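Local coordinates for LPXTG family cell surface protein Fms2 (Enterococcus faecium DO, PDB 5FCE) that probably serves as a cell-wall-anchored adhesin of the bacterial surface, this piece being its ligand-binding region, at residues 11-16 against 109-114. Sequence-based numbering, arbitrary orientation.
Sequences DRIVYD and SSWTVV
The carbonyl O of T112 accepts the backbone N-H of Y15 in a nearly straight bond of 2.7 Å (N to O), and CA of V14 adds a CA-H...O contact to the same oxygen at 3.2 Å. The carbonyl O of Y15 is held in the same double fashion, by the N-H of V114 at 2.9 Å and by CA of V113. Together with the more bent bond from T112 N to I13 O, these join 14-16 and 112-114 as a short parallel pair, their axes 17° apart. At the start of strand 112-114, the hydroxyl of T112 donates to the carbonyl O of D11, which precedes strand 14-16 (OG1 to O, 2.9 Å). T112 OG1 stands beside its own backbone N (chi1 -53°), a setting that lets one residue bond the other segment through both main chain and side chain.

The sheet has two different faces here. On the side to which Y15 and V113 point, the residues just ahead of the strands also meet: CG2 of I13 sits over one face of the W111 indole, 3.5 Å from the centroid of the five-membered ring and 10° off its normal, a CH-pi contact. The other branch of I13 brings CD1 to W111 NE1 at 3.4 Å, while the indole N-H itself is bonded to L106 O. I81 and I84 of helix 81-85 also pack on W111 and Y15. The other face is less buried: CG1 of V14 meets CG2 of V114 at 4.0 Å, and OD1 of D16 is hydrogen-bonded to the backbone N of Q19.

Strand 14-16 also pairs antiparallel with 21-28, so this contact brings the last strand of the chain, 112-114, into the mixed sheet. Main-chain bonds set its register, and the buried indole packs its start against I13 and helix 81-85.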
loop_
_atom_site.group_PDB
_atom_site.type_symbol
_atom_site.label_atom_id
_atom_site.label_comp_id
_atom_site.label_asym_id
_atom_site.label_seq_id
_atom_site.Cartn_x
_atom_site.Cartn_y
_atom_site.Cartn_z
ATOM N N ASP A 11 -2.042 8.714 -8.720
ATOM C CA ASP A 11 -1.609 10.114 -8.550
ATOM C C ASP A 11 -2.069 10.749 -7.235
ATOM O O ASP A 11 -1.595 11.834 -6.856
ATOM C CB ASP A 11 -1.920 11.026 -9.764
ATOM C CG ASP A 11 -3.333 10.866 -10.305
ATOM O OD1 ASP A 11 -4.177 10.180 -9.693
ATOM O OD2 ASP A 11 -3.598 11.459 -11.377
ATOM N N ARG A 12 -2.975 10.062 -6.543
ATOM C CA ARG A 12 -3.412 10.474 -5.215
ATOM C C ARG A 12 -2.557 9.895 -4.093
ATOM O O ARG A 12 -2.730 10.267 -2.940
ATOM C CB ARG A 12 -4.879 10.121 -4.998
ATOM C CG ARG A 12 -5.832 11.006 -5.800
ATOM C CD ARG A 12 -7.205 10.366 -5.867
ATOM N NE ARG A 12 -8.281 11.352 -5.809
ATOM C CZ ARG A 12 -9.575 11.044 -5.755
ATOM N NH1 ARG A 12 -9.951 9.772 -5.747
ATOM N NH2 ARG A 12 -10.495 12.000 -5.703
ATOM N N ILE A 13 -1.629 9.005 -4.429
ATOM C CA ILE A 13 -0.642 8.538 -3.444
ATOM C C ILE A 13 0.288 9.708 -3.130
ATOM O O ILE A 13 0.738 10.406 -4.047
ATOM C CB ILE A 13 0.171 7.337 -3.973
ATOM C CG1 ILE A 13 -0.736 6.097 -4.088
ATOM C CG2 ILE A 13 1.392 7.047 -3.069
ATOM C CD1 ILE A 13 -0.098 4.910 -4.810
ATOM N N VAL A 14 0.569 9.929 -1.843
ATOM C CA VAL A 14 1.466 11.012 -1.444
ATOM C C VAL A 14 2.731 10.487 -0.770
ATOM O O VAL A 14 2.649 9.672 0.144
ATOM C CB VAL A 14 0.764 12.014 -0.503
ATOM C CG1 VAL A 14 1.748 13.114 -0.053
ATOM C CG2 VAL A 14 -0.452 12.636 -1.187
ATOM N N TYR A 15 3.899 10.922 -1.239
ATOM C CA TYR A 15 5.137 10.684 -0.498
ATOM C C TYR A 15 5.470 11.989 0.213
ATOM O O TYR A 15 5.742 12.991 -0.441
ATOM C CB TYR A 15 6.291 10.309 -1.439
ATOM C CG TYR A 15 7.587 9.955 -0.728
ATOM C CD1 TYR A 15 8.473 10.947 -0.294
ATOM C CD2 TYR A 15 7.934 8.624 -0.503
ATOM C CE1 TYR A 15 9.654 10.612 0.364
ATOM C CE2 TYR A 15 9.116 8.284 0.147
ATOM C CZ TYR A 15 9.973 9.283 0.568
ATOM O OH TYR A 15 11.146 8.953 1.217
ATOM N N ASP A 16 5.426 11.975 1.544
ATOM C CA ASP A 16 5.795 13.138 2.354
ATOM C C ASP A 16 7.277 13.023 2.749
ATOM O O ASP A 16 7.661 12.155 3.523
ATOM C CB ASP A 16 4.872 13.220 3.586
ATOM C CG ASP A 16 5.083 14.480 4.424
ATOM O OD1 ASP A 16 6.245 14.840 4.708
ATOM O OD2 ASP A 16 4.069 15.106 4.821
ATOM N N SER A 109 6.259 7.271 -10.236
ATOM C CA SER A 109 6.424 8.463 -11.071
ATOM C C SER A 109 5.187 9.372 -11.031
ATOM O O SER A 109 5.294 10.582 -11.243
ATOM C CB SER A 109 6.710 8.068 -12.522
ATOM O OG SER A 109 5.523 7.610 -13.163
ATOM N N SER A 110 4.017 8.789 -10.767
ATOM C CA SER A 110 2.763 9.545 -10.754
ATOM C C SER A 110 2.399 10.116 -9.380
ATOM O O SER A 110 1.451 10.900 -9.261
ATOM C CB SER A 110 1.602 8.694 -11.272
ATOM O OG SER A 110 1.301 7.639 -10.358
ATOM N N TRP A 111 3.153 9.735 -8.353
ATOM C CA TRP A 111 2.821 10.128 -6.980
ATOM C C TRP A 111 3.011 11.619 -6.714
ATOM O O TRP A 111 3.894 12.253 -7.279
ATOM C CB TRP A 111 3.691 9.363 -5.979
ATOM C CG TRP A 111 3.493 7.889 -5.966
ATOM C CD1 TRP A 111 2.610 7.164 -6.709
ATOM C CD2 TRP A 111 4.187 6.955 -5.141
ATOM N NE1 TRP A 111 2.735 5.824 -6.412
ATOM C CE2 TRP A 111 3.695 5.673 -5.442
ATOM C CE3 TRP A 111 5.203 7.076 -4.192
ATOM C CZ2 TRP A 111 4.167 4.524 -4.822
ATOM C CZ3 TRP A 111 5.668 5.934 -3.566
ATOM C CH2 TRP A 111 5.157 4.680 -3.885
ATOM N N THR A 112 2.160 12.163 -5.852
ATOM C CA THR A 112 2.361 13.495 -5.300
ATOM C C THR A 112 3.503 13.381 -4.301
ATOM O O THR A 112 3.513 12.467 -3.474
ATOM C CB THR A 112 1.083 13.997 -4.595
ATOM O OG1 THR A 112 -0.031 13.893 -5.502
ATOM C CG2 THR A 112 1.226 15.451 -4.173
ATOM N N VAL A 113 4.480 14.283 -4.393
ATOM C CA VAL A 113 5.627 14.271 -3.486
ATOM C C VAL A 113 5.724 15.649 -2.838
ATOM O O VAL A 113 5.903 16.658 -3.530
ATOM C CB VAL A 113 6.951 13.949 -4.223
ATOM C CG1 VAL A 113 8.118 13.929 -3.253
ATOM C CG2 VAL A 113 6.861 12.621 -4.949
ATOM N N VAL A 114 5.593 15.702 -1.515
ATOM C CA VAL A 114 5.570 16.987 -0.812
ATOM C C VAL A 114 6.607 17.056 0.310
ATOM O O VAL A 114 7.248 16.048 0.657
ATOM C CB VAL A 114 4.175 17.298 -0.232
ATOM C CG1 VAL A 114 3.093 17.214 -1.324
ATOM C CG2 VAL A 114 3.854 16.322 0.896
#